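Probable endonuclease 4 (Thermotoga maritima, PDB 4HNO) probably cleaves phosphodiester bonds at apurinic or apyrimidinic sites in DNA during base excision repair, using a cluster of three metal ions. Local coordinates at residues 30-34 with 260-264; 181-187 with 220-226; 198-202 with 249-255. All blocks are in the same frame, centred on the assembly; numbering follows the deposited sequence.

Overall arrangement
All three contacts belong to one TIM barrel, and their chemistry changes from the inside outward. Contact 1 lies deepest, joining barrel strands 31-34 and 260-262 through the interior and ending at a manganese ligand. Contact 2 sits at the C-terminal ends of strands 176-181 and 214-222; it shares that manganese with contact 1, and N220 OD1 takes a probable hydrogen bond from E263 N, but its far end runs out to exposed loops. Contact 3 is apolar and metal-free, made by helix 195-208 and the turn between helices 242-250 and 253-256, with a partly exposed rim. T182 CG2 packs on F249 CE2 between contacts 2 and 3, while W260 NE1 reaches I255 O between contacts 1 and 3.

Contact 1: 30-34 with 260-264; sequences NSFQI and WILET. With MN (manganese (II) ion), chain E.
Q33 of strand 31-34 meets E263, just past strand 260-262, a strand that is not its neighbour in the sheet, through an amide-to-carboxylate bond beside a metal. Q33 NE2 donates to E263 OE2 over 3.1 Å, with the acceptor almost in the amide plane but the donor 27° out of the carboxylate plane, on the anti side of OE2. The extended Q33 chain, with CG anti to the backbone N (chi1 179°), carries the amide there. E263 OE1 binds manganese at 2.1 Å. Q33 OE1 is paired with H218, another manganese ligand, so one amide touches two first-shell ligands, consistent with a second-shell role; E147 and D181 also bind this ion. Away from the polar end, toward the strand starts, the contact is apolar. I261 reaches across with both branches, CD1 lying 3.7 Å from S31 CB and CG2 3.8 Å from Q33 CB. S31 OG turns back to N30 OD1, at 3.0 Å. The axes of strands 31-34 and 260-262 approach to 7.0 Å at their closest, 49° apart in direction, and strand 7-10 pairs with both. Strand 214-222 flanks 260-262, strand 69-72 flanks 31-34, and helix 20-26 covers F32 and I34.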
loop_
_atom_site.group_PDB
_atom_site.type_symbol
_atom_site.label_atom_id
_atom_site.label_comp_id
_atom_site.label_asym_id
_atom_site.label_seq_id
_atom_site.Cartn_x
_atom_site.Cartn_y
_atom_site.Cartn_z
ATOM N N ASN A 30 -13.041 6.591 5.657
ATOM C CA ASN A 30 -13.155 5.725 6.829
ATOM C C ASN A 30 -11.945 4.797 6.929
ATOM O O ASN A 30 -11.976 3.834 7.689
ATOM C CB ASN A 30 -14.470 4.932 6.800
ATOM C CG ASN A 30 -14.581 4.044 5.581
ATOM O OD1 ASN A 30 -13.599 3.768 4.905
ATOM N ND2 ASN A 30 -15.783 3.602 5.294
ATOM N N SER A 31 -10.889 5.141 6.184
ATOM C CA SER A 31 -9.658 4.373 6.096
ATOM C C SER A 31 -8.535 5.377 5.851
ATOM O O SER A 31 -8.791 6.486 5.386
ATOM C CB SER A 31 -9.731 3.437 4.883
ATOM O OG SER A 31 -10.870 2.589 4.925
ATOM N N PHE A 32 -7.285 5.000 6.107
ATOM C CA PHE A 32 -6.178 5.881 5.766
ATOM C C PHE A 32 -4.872 5.127 5.710
ATOM O O PHE A 32 -4.747 4.029 6.276
ATOM C CB PHE A 32 -6.029 7.064 6.755
ATOM C CG PHE A 32 -5.773 6.669 8.193
ATOM C CD1 PHE A 32 -4.511 6.315 8.618
ATOM C CD2 PHE A 32 -6.792 6.726 9.123
ATOM C CE1 PHE A 32 -4.282 5.995 9.947
ATOM C CE2 PHE A 32 -6.567 6.407 10.444
ATOM C CZ PHE A 32 -5.316 6.051 10.857
ATOM N N GLN A 33 -3.906 5.756 5.048
ATOM C CA GLN A 33 -2.507 5.347 5.100
ATOM C C GLN A 33 -1.682 6.546 5.544
ATOM O O GLN A 33 -1.998 7.674 5.187
ATOM C CB GLN A 33 -2.054 4.845 3.727
ATOM C CG GLN A 33 -0.593 4.420 3.658
ATOM C CD GLN A 33 -0.293 3.860 2.289
ATOM O OE1 GLN A 33 -0.310 2.651 2.081
ATOM N NE2 GLN A 33 -0.048 4.761 1.356
ATOM N N ILE A 34 -0.634 6.275 6.310
ATOM C CA ILE A 34 0.297 7.300 6.769
ATOM C C ILE A 34 1.710 6.773 6.661
ATOM O O ILE A 34 1.953 5.576 6.727
ATOM C CB ILE A 34 0.028 7.701 8.234
ATOM C CG1 ILE A 34 -0.155 6.476 9.132
ATOM C CG2 ILE A 34 -1.215 8.582 8.314
ATOM C CD1 ILE A 34 -0.040 6.765 10.640
ATOM N N TRP A 260 -9.833 0.956 -0.132
ATOM C CA TRP A 260 -9.300 1.699 -1.278
ATOM C C TRP A 260 -8.636 2.956 -0.744
ATOM O O TRP A 260 -9.301 3.816 -0.173
ATOM C CB TRP A 260 -10.428 2.099 -2.241
ATOM C CG TRP A 260 -11.210 0.955 -2.785
ATOM C CD1 TRP A 260 -10.906 -0.369 -2.713
ATOM C CD2 TRP A 260 -12.472 1.044 -3.477
ATOM N NE1 TRP A 260 -11.896 -1.106 -3.316
ATOM C CE2 TRP A 260 -12.866 -0.260 -3.790
ATOM C CE3 TRP A 260 -13.302 2.108 -3.847
ATOM C CZ2 TRP A 260 -14.071 -0.547 -4.437
ATOM C CZ3 TRP A 260 -14.491 1.823 -4.502
ATOM C CH2 TRP A 260 -14.857 0.509 -4.789
ATOM N N ILE A 261 -7.326 3.057 -0.942
ATOM C CA ILE A 261 -6.542 4.156 -0.418
ATOM C C ILE A 261 -5.960 4.945 -1.594
ATOM O O ILE A 261 -5.158 4.442 -2.370
ATOM C CB ILE A 261 -5.400 3.642 0.478
ATOM C CG1 ILE A 261 -5.950 2.929 1.715
ATOM C CG2 ILE A 261 -4.448 4.774 0.839
ATOM C CD1 ILE A 261 -6.746 3.800 2.658
ATOM N N LEU A 262 -6.376 6.199 -1.703
ATOM C CA LEU A 262 -5.895 7.095 -2.748
ATOM C C LEU A 262 -4.463 7.533 -2.485
ATOM O O LEU A 262 -4.144 8.000 -1.390
ATOM C CB LEU A 262 -6.770 8.340 -2.781
ATOM C CG LEU A 262 -8.243 8.138 -3.089
ATOM C CD1 LEU A 262 -9.020 9.344 -2.616
ATOM C CD2 LEU A 262 -8.446 7.904 -4.560
ATOM N N GLU A 263 -3.626 7.435 -3.519
ATOM C CA GLU A 263 -2.285 8.035 -3.518
ATOM C C GLU A 263 -2.172 8.949 -4.733
ATOM O O GLU A 263 -1.135 9.067 -5.378
ATOM C CB GLU A 263 -1.177 7.001 -3.531
ATOM C CG GLU A 263 -1.280 5.932 -2.471
ATOM C CD GLU A 263 -0.193 4.912 -2.635
ATOM O OE1 GLU A 263 -0.136 4.323 -3.757
ATOM O OE2 GLU A 263 0.603 4.699 -1.702
ATOM N N THR A 264 -3.272 9.607 -5.046
ATOM C CA THR A 264 -3.370 10.411 -6.246
ATOM C C THR A 264 -2.751 11.787 -5.961
ATOM O O THR A 264 -2.537 12.157 -4.802
ATOM C CB THR A 264 -4.822 10.525 -6.670
ATOM O OG1 THR A 264 -5.563 10.974 -5.539
ATOM C CG2 THR A 264 -5.383 9.197 -7.130
HETATM MN MN MN E . 1.022 2.578 -4.033
HETATM O O HOH W 1 2.618 3.415 -3.287
#

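Contact 2: 181-187 with 220-226; sequences DTCHGFD and NDSKYPL. With MN (manganese (II) ion), chain E; MN (manganese (II) ion), chain C.
D181 OD2 is gripped from both segments. H184 N donates to it over 3.0 Å in a nearly straight bond (170°) from above the carboxylate plane, C183 N adds a weak bond, and N220 ND2 reaches it in another weak one at 3.3 Å. D181 thereby N-caps helix 182-187 while its other oxygen, OD1, binds manganese at 2.0 Å. Carboxylate and N220 amide planes stand 40° apart, and N220 OD1 takes E263 N, tying the amide to a second metal ligand. One residue on, T182 OG1 donates to N220 O over 2.7 Å; its chi1 of 59° places the hydroxyl between backbone N and carbonyl carbon. C183 CB then packs on N220 CB, and SG on S222 CB. Farther along, F186 lies across L226: CD1 of L226 makes a CH-pi contact over the ring face, 4.0 Å from the centroid, and Y224 O meets the ring edge. S222 OG closes an ST turn with Y224 N, and water 3 bridges it to D187 OD1, with water 2 also near both; D187 OD2 is held by S150 and the backbone of D231. H184 NE2 meanwhile binds the other manganese at 2.1 Å, in a site to which D231 and H233 also contribute. The helix start thus serves two metal sites. D181 divides its labour, OD1 on the metal and OD2 on the helix start and N220; the cap, with a weak bond from N220, is consistent with holding the carboxylate's rotation.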
loop_
_atom_site.group_PDB
_atom_site.type_symbol
_atom_site.label_atom_id
_atom_site.label_comp_id
_atom_site.label_asym_id
_atom_site.label_seq_id
_atom_site.Cartn_x
_atom_site.Cartn_y
_atom_site.Cartn_z
ATOM N N ASP A 181 -1.679 -1.988 -6.031
ATOM C CA ASP A 181 -1.711 -0.613 -6.502
ATOM C C ASP A 181 -2.155 -0.622 -7.972
ATOM O O ASP A 181 -1.515 -1.239 -8.832
ATOM C CB ASP A 181 -0.330 0.027 -6.330
ATOM C CG ASP A 181 -0.288 1.491 -6.710
ATOM O OD1 ASP A 181 0.189 2.319 -5.887
ATOM O OD2 ASP A 181 -0.738 1.834 -7.829
ATOM N N THR A 182 -3.284 0.022 -8.234
ATOM C CA THR A 182 -3.869 -0.019 -9.566
ATOM C C THR A 182 -3.011 0.668 -10.624
ATOM O O THR A 182 -3.057 0.261 -11.784
ATOM C CB THR A 182 -5.285 0.576 -9.562
ATOM O OG1 THR A 182 -5.278 1.922 -9.121
ATOM C CG2 THR A 182 -6.219 -0.207 -8.673
ATOM N N CYS A 183 -2.294 1.724 -10.267
ATOM C CA CYS A 183 -1.432 2.400 -11.243
ATOM C C CYS A 183 -0.217 1.544 -11.543
ATOM O O CYS A 183 0.131 1.304 -12.704
ATOM C CB CYS A 183 -1.036 3.788 -10.757
ATOM S SG CYS A 183 0.015 4.686 -11.921
ATOM N N HIS A 184 0.450 1.066 -10.492
ATOM C CA HIS A 184 1.594 0.203 -10.707
ATOM C C HIS A 184 1.200 -1.022 -11.535
ATOM O O HIS A 184 1.932 -1.457 -12.432
ATOM C CB HIS A 184 2.210 -0.238 -9.397
ATOM C CG HIS A 184 2.700 0.904 -8.557
ATOM N ND1 HIS A 184 3.028 0.756 -7.229
ATOM C CD2 HIS A 184 2.884 2.221 -8.825
ATOM C CE1 HIS A 184 3.412 1.924 -6.732
ATOM N NE2 HIS A 184 3.325 2.837 -7.675
ATOM N N GLY A 185 0.031 -1.580 -11.223
ATOM C CA GLY A 185 -0.439 -2.737 -11.948
ATOM C C GLY A 185 -0.742 -2.410 -13.407
ATOM O O GLY A 185 -0.388 -3.164 -14.315
ATOM N N PHE A 186 -1.425 -1.296 -13.637
ATOM C CA PHE A 186 -1.757 -0.881 -15.006
ATOM C C PHE A 186 -0.482 -0.667 -15.828
ATOM O O PHE A 186 -0.386 -1.096 -16.985
ATOM C CB PHE A 186 -2.596 0.389 -14.953
ATOM C CG PHE A 186 -3.378 0.686 -16.200
ATOM C CD1 PHE A 186 -4.399 -0.148 -16.627
ATOM C CD2 PHE A 186 -3.122 1.833 -16.929
ATOM C CE1 PHE A 186 -5.159 0.177 -17.723
ATOM C CE2 PHE A 186 -3.891 2.144 -18.028
ATOM C CZ PHE A 186 -4.897 1.309 -18.418
ATOM N N ASP A 187 0.514 -0.043 -15.205
ATOM C CA ASP A 187 1.827 0.126 -15.816
ATOM C C ASP A 187 2.426 -1.185 -16.270
ATOM O O ASP A 187 3.192 -1.213 -17.236
ATOM C CB ASP A 187 2.823 0.675 -14.777
ATOM C CG ASP A 187 2.926 2.173 -14.683
ATOM O OD1 ASP A 187 2.582 2.915 -15.626
ATOM O OD2 ASP A 187 3.456 2.603 -13.621
ATOM N N ASN A 220 -5.280 4.416 -7.606
ATOM C CA ASN A 220 -4.579 5.449 -8.356
ATOM C C ASN A 220 -4.914 5.314 -9.841
ATOM O O ASN A 220 -4.785 4.229 -10.405
ATOM C CB ASN A 220 -3.064 5.252 -8.221
ATOM C CG ASN A 220 -2.579 5.454 -6.795
ATOM O OD1 ASN A 220 -2.971 6.424 -6.142
ATOM N ND2 ASN A 220 -1.725 4.549 -6.337
ATOM N N ASP A 221 -5.342 6.401 -10.477
ATOM C CA ASP A 221 -5.378 6.380 -11.933
ATOM C C ASP A 221 -3.915 6.504 -12.407
ATOM O O ASP A 221 -2.982 6.637 -11.599
ATOM C CB ASP A 221 -6.316 7.492 -12.448
ATOM C CG ASP A 221 -6.994 7.164 -13.778
ATOM O OD1 ASP A 221 -6.361 6.501 -14.618
ATOM O OD2 ASP A 221 -8.159 7.622 -13.971
ATOM N N SER A 222 -3.727 6.458 -13.717
ATOM C CA SER A 222 -2.409 6.550 -14.319
ATOM C C SER A 222 -2.334 7.672 -15.341
ATOM O O SER A 222 -3.237 7.844 -16.158
ATOM C CB SER A 222 -2.016 5.244 -15.002
ATOM O OG SER A 222 -0.709 5.405 -15.532
ATOM N N LYS A 223 -1.225 8.396 -15.323
ATOM C CA LYS A 223 -0.956 9.390 -16.351
ATOM C C LYS A 223 -0.633 8.759 -17.704
ATOM O O LYS A 223 -0.580 9.478 -18.694
ATOM C CB LYS A 223 0.174 10.324 -15.919
ATOM C CG LYS A 223 -0.263 11.297 -14.837
ATOM C CD LYS A 223 0.727 12.389 -14.571
ATOM C CE LYS A 223 0.158 13.384 -13.565
ATOM N NZ LYS A 223 -0.795 14.347 -14.203
ATOM N N TYR A 224 -0.405 7.447 -17.738
ATOM C CA TYR A 224 0.075 6.779 -18.943
ATOM C C TYR A 224 -0.779 5.577 -19.274
ATOM O O TYR A 224 -1.508 5.044 -18.438
ATOM C CB TYR A 224 1.548 6.370 -18.771
ATOM C CG TYR A 224 2.476 7.564 -18.704
ATOM C CD1 TYR A 224 2.787 8.155 -17.481
ATOM C CD2 TYR A 224 2.990 8.134 -19.840
ATOM C CE1 TYR A 224 3.599 9.275 -17.389
ATOM C CE2 TYR A 224 3.793 9.284 -19.767
ATOM C CZ TYR A 224 4.096 9.835 -18.527
ATOM O OH TYR A 224 4.897 10.951 -18.403
ATOM N N PRO A 225 -0.663 5.098 -20.520
ATOM C CA PRO A 225 -1.450 3.943 -20.947
ATOM C C PRO A 225 -1.027 2.637 -20.288
ATOM O O PRO A 225 0.024 2.521 -19.638
ATOM C CB PRO A 225 -1.180 3.871 -22.453
ATOM C CG PRO A 225 -0.714 5.206 -22.842
ATOM C CD PRO A 225 0.014 5.753 -21.658
ATOM N N LEU A 226 -1.861 1.632 -20.510
ATOM C CA LEU A 226 -1.578 0.274 -20.102
ATOM C C LEU A 226 -0.182 -0.120 -20.540
ATOM O O LEU A 226 0.180 0.059 -21.693
ATOM C CB LEU A 226 -2.602 -0.661 -20.735
ATOM C CG LEU A 226 -2.483 -2.141 -20.410
ATOM C CD1 LEU A 226 -2.851 -2.436 -18.982
ATOM C CD2 LEU A 226 -3.369 -2.928 -21.359
HETATM MN MN MN E . 1.022 2.578 -4.033
HETATM MN MN MN C . 3.742 4.862 -7.568
HETATM O O HOH W 2 0.119 3.173 -16.755
HETATM O O HOH W 3 2.057 5.585 -14.672
HETATM O O HOH W 1 2.618 3.415 -3.287
#

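Contact 3: 198-202 with 249-255; sequences VEALL and FFSFKEI
V198 leaves helix 195-208 pointing at F252, with its CB already 3.6 Å from F252 CE1. At CB it forks. CG1, anti to the backbone N (chi1 -176°), comes down over one face of the F252 ring as a CH-pi contact, 3.7 Å from the centroid and 19° off the normal. CG2 diverges toward F249, lying 4.1 Å from its CA and near the plane of its ring, at the edge. L201 CD2 meets the same ring edge more loosely, through F249 CE1. The F252 ring is shared by three residues of the helix: besides V198, E199 lays its aliphatic CG 3.6 Å from F252 CE2, and L202 CD1 lies 3.7 Å from F252 CD2, both obliquely. The carboxylate of E199 stands almost perpendicular to the ring. The second branch of L202, CD2, touches both E254 CB and I255 CD1. E254 bends at chi2 (91°), bringing OE1 into the plane of the F252 ring at its edge. No hydrogen bond crosses this apolar interface, which is packing within the outer helical layer of the TIM barrel, away from the metal site. F252 sits at the N-cap position of helix 253-256, in the turn linking it to helix 242-250. Behind this layer, I255 CG2 covers a face of F249, and both residues pack on strand 214-222; F250 faces helix 268-284, while I192 borders V198, L201 and F249.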
loop_
_atom_site.group_PDB
_atom_site.type_symbol
_atom_site.label_atom_id
_atom_site.label_comp_id
_atom_site.label_asym_id
_atom_site.label_seq_id
_atom_site.Cartn_x
_atom_site.Cartn_y
_atom_site.Cartn_z
ATOM N N VAL A 198 -10.051 -7.807 -14.767
ATOM C CA VAL A 198 -10.269 -7.872 -13.331
ATOM C C VAL A 198 -10.440 -9.317 -12.874
ATOM O O VAL A 198 -9.877 -9.722 -11.852
ATOM C CB VAL A 198 -11.445 -7.002 -12.870
ATOM C CG1 VAL A 198 -11.565 -7.028 -11.340
ATOM C CG2 VAL A 198 -11.293 -5.574 -13.360
ATOM N N GLU A 199 -11.183 -10.112 -13.632
ATOM C CA GLU A 199 -11.347 -11.514 -13.300
ATOM C C GLU A 199 -9.989 -12.210 -13.261
ATOM O O GLU A 199 -9.708 -12.986 -12.353
ATOM C CB GLU A 199 -12.288 -12.186 -14.296
ATOM C CG GLU A 199 -13.729 -11.727 -14.144
ATOM C CD GLU A 199 -14.632 -12.119 -15.297
ATOM O OE1 GLU A 199 -14.130 -12.523 -16.371
ATOM O OE2 GLU A 199 -15.864 -12.006 -15.122
ATOM N N ALA A 200 -9.140 -11.921 -14.247
ATOM C CA ALA A 200 -7.810 -12.522 -14.296
ATOM C C ALA A 200 -6.963 -12.107 -13.104
ATOM O O ALA A 200 -6.245 -12.924 -12.529
ATOM C CB ALA A 200 -7.102 -12.177 -15.605
ATOM N N LEU A 201 -7.055 -10.836 -12.732
ATOM C CA LEU A 201 -6.326 -10.329 -11.569
ATOM C C LEU A 201 -6.775 -11.071 -10.309
ATOM O O LEU A 201 -5.950 -11.528 -9.509
ATOM C CB LEU A 201 -6.560 -8.828 -11.447
ATOM C CG LEU A 201 -6.010 -8.177 -10.177
ATOM C CD1 LEU A 201 -4.511 -8.330 -10.084
ATOM C CD2 LEU A 201 -6.430 -6.740 -10.127
ATOM N N LEU A 202 -8.082 -11.168 -10.110
ATOM C CA LEU A 202 -8.604 -11.843 -8.931
ATOM C C LEU A 202 -8.225 -13.316 -8.908
ATOM O O LEU A 202 -7.870 -13.854 -7.862
ATOM C CB LEU A 202 -10.126 -11.668 -8.837
ATOM C CG LEU A 202 -10.585 -10.247 -8.513
ATOM C CD1 LEU A 202 -12.080 -10.105 -8.721
ATOM C CD2 LEU A 202 -10.213 -9.871 -7.095
ATOM N N PHE A 249 -13.761 -2.025 -12.409
ATOM C CA PHE A 249 -13.046 -2.512 -11.224
ATOM C C PHE A 249 -13.946 -2.503 -9.988
ATOM O O PHE A 249 -13.982 -3.478 -9.248
ATOM C CB PHE A 249 -11.849 -1.596 -11.032
ATOM C CG PHE A 249 -10.880 -2.015 -9.956
ATOM C CD1 PHE A 249 -10.165 -3.197 -10.047
ATOM C CD2 PHE A 249 -10.583 -1.146 -8.917
ATOM C CE1 PHE A 249 -9.205 -3.529 -9.104
ATOM C CE2 PHE A 249 -9.621 -1.479 -7.980
ATOM C CZ PHE A 249 -8.934 -2.667 -8.086
ATOM N N PHE A 250 -14.687 -1.420 -9.794
ATOM C CA PHE A 250 -15.522 -1.255 -8.617
ATOM C C PHE A 250 -16.683 -2.231 -8.585
ATOM O O PHE A 250 -17.282 -2.448 -7.531
ATOM C CB PHE A 250 -16.136 0.144 -8.570
ATOM C CG PHE A 250 -15.154 1.282 -8.405
ATOM C CD1 PHE A 250 -13.876 1.103 -7.916
ATOM C CD2 PHE A 250 -15.568 2.563 -8.737
ATOM C CE1 PHE A 250 -13.040 2.195 -7.764
ATOM C CE2 PHE A 250 -14.735 3.640 -8.592
ATOM C CZ PHE A 250 -13.470 3.462 -8.105
ATOM N N SER A 251 -17.042 -2.784 -9.737
ATOM C CA SER A 251 -18.225 -3.631 -9.828
ATOM C C SER A 251 -18.039 -4.993 -9.174
ATOM O O SER A 251 -19.019 -5.683 -8.913
ATOM C CB SER A 251 -18.657 -3.797 -11.288
ATOM O OG SER A 251 -17.800 -4.663 -12.003
ATOM N N PHE A 252 -16.802 -5.373 -8.885
ATOM C CA PHE A 252 -16.523 -6.663 -8.271
ATOM C C PHE A 252 -16.623 -6.578 -6.767
ATOM O O PHE A 252 -15.950 -5.772 -6.128
ATOM C CB PHE A 252 -15.137 -7.145 -8.691
ATOM C CG PHE A 252 -15.088 -7.628 -10.104
ATOM C CD1 PHE A 252 -15.022 -6.721 -11.151
ATOM C CD2 PHE A 252 -15.150 -8.972 -10.390
ATOM C CE1 PHE A 252 -15.004 -7.161 -12.459
ATOM C CE2 PHE A 252 -15.120 -9.411 -11.694
ATOM C CZ PHE A 252 -15.049 -8.503 -12.728
ATOM N N LYS A 253 -17.457 -7.425 -6.179
ATOM C CA LYS A 253 -17.605 -7.438 -4.733
ATOM C C LYS A 253 -16.271 -7.756 -4.018
ATOM O O LYS A 253 -16.018 -7.227 -2.936
ATOM C CB LYS A 253 -18.705 -8.412 -4.316
ATOM C CG LYS A 253 -20.114 -7.899 -4.617
ATOM C CD LYS A 253 -20.458 -6.675 -3.769
ATOM C CE LYS A 253 -21.907 -6.254 -3.951
ATOM N NZ LYS A 253 -22.133 -4.859 -3.477
ATOM N N GLU A 254 -15.432 -8.595 -4.626
ATOM C CA GLU A 254 -14.133 -8.920 -4.049
ATOM C C GLU A 254 -13.283 -7.654 -3.877
ATOM O O GLU A 254 -12.521 -7.534 -2.917
ATOM C CB GLU A 254 -13.374 -9.920 -4.924
ATOM C CG GLU A 254 -14.029 -11.285 -5.039
ATOM C CD GLU A 254 -14.996 -11.403 -6.212
ATOM O OE1 GLU A 254 -15.464 -10.374 -6.754
ATOM O OE2 GLU A 254 -15.289 -12.548 -6.589
ATOM N N ILE A 255 -13.419 -6.725 -4.815
ATOM C CA ILE A 255 -12.703 -5.460 -4.770
ATOM C C ILE A 255 -13.317 -4.514 -3.737
ATOM O O ILE A 255 -12.614 -3.878 -2.955
ATOM C CB ILE A 255 -12.659 -4.842 -6.182
ATOM C CG1 ILE A 255 -11.877 -5.754 -7.152
ATOM C CG2 ILE A 255 -12.090 -3.439 -6.164
ATOM C CD1 ILE A 255 -10.432 -5.991 -6.780
#